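Long-range contact in peptidoglycan hydrolase FlgJ (Sphingomonas sp. A1, PDB 2ZYC), which probably serves, through this C-terminal glycosyl hydrolase family 73 domain, as a flagellum-specific muramidase that opens periplasmic peptidoglycan for assembly of the rod: residues F121-Q126 against S135-L140. The protein carries 2 engineered substitutions. Sequence-based numbering, arbitrary orientation. Where two conformers were deposited one is given.
Sequences FARALQ and SYADKL
Gln126 OE1 lies at the edge of the Tyr136 ring, near its plane, but touches CB of Tyr136, at 3.4 Å; the amide stands almost perpendicular to the ring, 82° between planes. Leu140 CB lies over one face of that ring, offset toward the rim. Leu125 CG likewise lies over one face of the Phe121 ring, which Leu140 CD2 approaches obliquely from the other helix. These groups pack helix 118-127 against helix 136-145, a roughly antiparallel helical hairpin in this lysozyme-clan domain; the axes of 121-126 and 136-140 approach to 8.4 Å at 142°. Such spacing is consistent with two alanines at the crossing, where Ala122 CB comes 3.5 Å from Ala137 CA. Leu140 CG, anti to the backbone N, swings toward Ala122, and CD2 is the branch that enters the apolar seam, 3.8 Å from Ala122 CB and 4.1 Å from Leu125 CD1. Arg123 contributes its aliphatic part, CG resting 3.8 Å from Ala137 CB, while its NH1 is hydrogen-bonded to His119 ND1. Phe121 and Leu125 also reach helix 24-35, and Tyr136 OH is hydrogen-bonded to Glu34. The Gln126 chain, extended beyond CG, places OE1 to accept a weak, bent hydrogen bond from Ala137 N, 3.4 Å long with 127° at the hydrogen.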
loop_
_atom_site.group_PDB
_atom_site.type_symbol
_atom_site.label_atom_id
_atom_site.label_comp_id
_atom_site.label_asym_id
_atom_site.label_seq_id
_atom_site.Cartn_x
_atom_site.Cartn_y
_atom_site.Cartn_z
ATOM N N PHE A 121 3.509 10.644 7.610
ATOM C CA PHE A 121 3.151 10.072 6.316
ATOM C C PHE A 121 1.688 9.619 6.319
ATOM O O PHE A 121 0.918 9.958 5.425
ATOM C CB PHE A 121 4.108 8.912 5.985
ATOM C CG PHE A 121 3.660 8.041 4.843
ATOM C CD1 PHE A 121 3.741 8.493 3.529
ATOM C CD2 PHE A 121 3.179 6.753 5.085
ATOM C CE1 PHE A 121 3.326 7.680 2.467
ATOM C CE2 PHE A 121 2.769 5.931 4.035
ATOM C CZ PHE A 121 2.840 6.403 2.716
ATOM N N ALA A 122 1.313 8.869 7.344
ATOM C CA ALA A 122 -0.051 8.364 7.446
ATOM C C ALA A 122 -1.062 9.497 7.578
ATOM O O ALA A 122 -2.102 9.472 6.939
ATOM C CB ALA A 122 -0.166 7.379 8.604
ATOM N N ARG A 123 -0.739 10.503 8.391
ATOM C CA ARG A 123 -1.584 11.699 8.512
ATOM C C ARG A 123 -1.782 12.396 7.164
ATOM O O ARG A 123 -2.884 12.848 6.862
ATOM C CB ARG A 123 -1.010 12.678 9.543
ATOM C CG ARG A 123 -1.070 12.192 10.997
ATOM C CD ARG A 123 -0.734 13.301 12.018
ATOM N NE ARG A 123 0.395 14.154 11.623
ATOM C CZ ARG A 123 1.655 14.005 12.029
ATOM N NH1 ARG A 123 2.000 13.019 12.846
ATOM N NH2 ARG A 123 2.586 14.845 11.601
ATOM N N ALA A 124 -0.717 12.465 6.359
ATOM C CA ALA A 124 -0.787 13.079 5.020
ATOM C C ALA A 124 -1.729 12.313 4.085
ATOM O O ALA A 124 -2.477 12.921 3.315
ATOM C CB ALA A 124 0.607 13.217 4.400
ATOM N N LEU A 125 -1.700 10.984 4.170
ATOM C CA LEU A 125 -2.627 10.148 3.403
ATOM C C LEU A 125 -4.062 10.369 3.871
ATOM O O LEU A 125 -4.972 10.497 3.053
ATOM C CB LEU A 125 -2.277 8.669 3.563
ATOM C CG LEU A 125 -1.020 8.179 2.848
ATOM C CD1 LEU A 125 -0.716 6.771 3.347
ATOM C CD2 LEU A 125 -1.208 8.211 1.330
ATOM N N GLN A 126 -4.253 10.405 5.187
ATOM C CA GLN A 126 -5.577 10.620 5.756
ATOM C C GLN A 126 -6.157 11.978 5.353
ATOM O O GLN A 126 -7.344 12.079 5.026
ATOM C CB GLN A 126 -5.537 10.464 7.271
ATOM C CG GLN A 126 -6.880 10.110 7.877
ATOM C CD GLN A 126 -6.747 9.532 9.266
ATOM O OE1 GLN A 126 -5.699 8.998 9.629
ATOM N NE2 GLN A 126 -7.813 9.631 10.055
ATOM N N SER A 135 -8.256 6.439 13.675
ATOM C CA SER A 135 -7.085 5.715 14.175
ATOM C C SER A 135 -6.147 5.236 13.063
ATOM O O SER A 135 -5.146 4.562 13.336
ATOM C CB SER A 135 -7.512 4.543 15.066
ATOM O OG SER A 135 -8.047 5.005 16.296
ATOM N N TYR A 136 -6.453 5.596 11.813
ATOM C CA TYR A 136 -5.639 5.129 10.676
ATOM C C TYR A 136 -4.154 5.441 10.815
ATOM O O TYR A 136 -3.312 4.559 10.606
ATOM C CB TYR A 136 -6.163 5.626 9.312
ATOM C CG TYR A 136 -5.446 4.946 8.155
ATOM C CD1 TYR A 136 -5.760 3.634 7.794
ATOM C CD2 TYR A 136 -4.435 5.601 7.451
ATOM C CE1 TYR A 136 -5.094 2.992 6.750
ATOM C CE2 TYR A 136 -3.762 4.968 6.403
ATOM C CZ TYR A 136 -4.103 3.668 6.059
ATOM O OH TYR A 136 -3.451 3.023 5.029
ATOM N N ALA A 137 -3.833 6.684 11.177
ATOM C CA ALA A 137 -2.443 7.105 11.312
ATOM C C ALA A 137 -1.709 6.314 12.394
ATOM O O ALA A 137 -0.577 5.883 12.191
ATOM C CB ALA A 137 -2.347 8.616 11.566
ATOM N N ASP A 138 -2.378 6.102 13.526
ATOM C CA ASP A 138 -1.808 5.326 14.623
ATOM C C ASP A 138 -1.551 3.880 14.204
ATOM O O ASP A 138 -0.487 3.328 14.486
ATOM C CB ASP A 138 -2.733 5.347 15.843
ATOM C CG ASP A 138 -2.675 6.659 16.610
ATOM O OD1 ASP A 138 -1.781 7.496 16.344
ATOM O OD2 ASP A 138 -3.539 6.846 17.495
ATOM N N LYS A 139 -2.533 3.280 13.537
ATOM C CA LYS A 139 -2.429 1.882 13.103
ATOM C C LYS A 139 -1.337 1.689 12.049
ATOM O O LYS A 139 -0.547 0.740 12.138
ATOM C CB LYS A 139 -3.775 1.378 12.595
ATOM C CG LYS A 139 -4.808 1.222 13.700
ATOM C CD LYS A 139 -6.164 0.921 13.111
ATOM C CE LYS A 139 -7.240 0.929 14.184
ATOM N NZ LYS A 139 -8.586 0.971 13.556
ATOM N N LEU A 140 -1.268 2.595 11.074
ATOM C CA LEU A 140 -0.234 2.499 10.043
ATOM C C LEU A 140 1.160 2.789 10.582
ATOM O O LEU A 140 2.124 2.090 10.247
ATOM C CB LEU A 140 -0.559 3.401 8.837
ATOM C CG LEU A 140 0.433 3.385 7.664
ATOM C CD1 LEU A 140 0.726 1.962 7.171
ATOM C CD2 LEU A 140 -0.088 4.251 6.527
#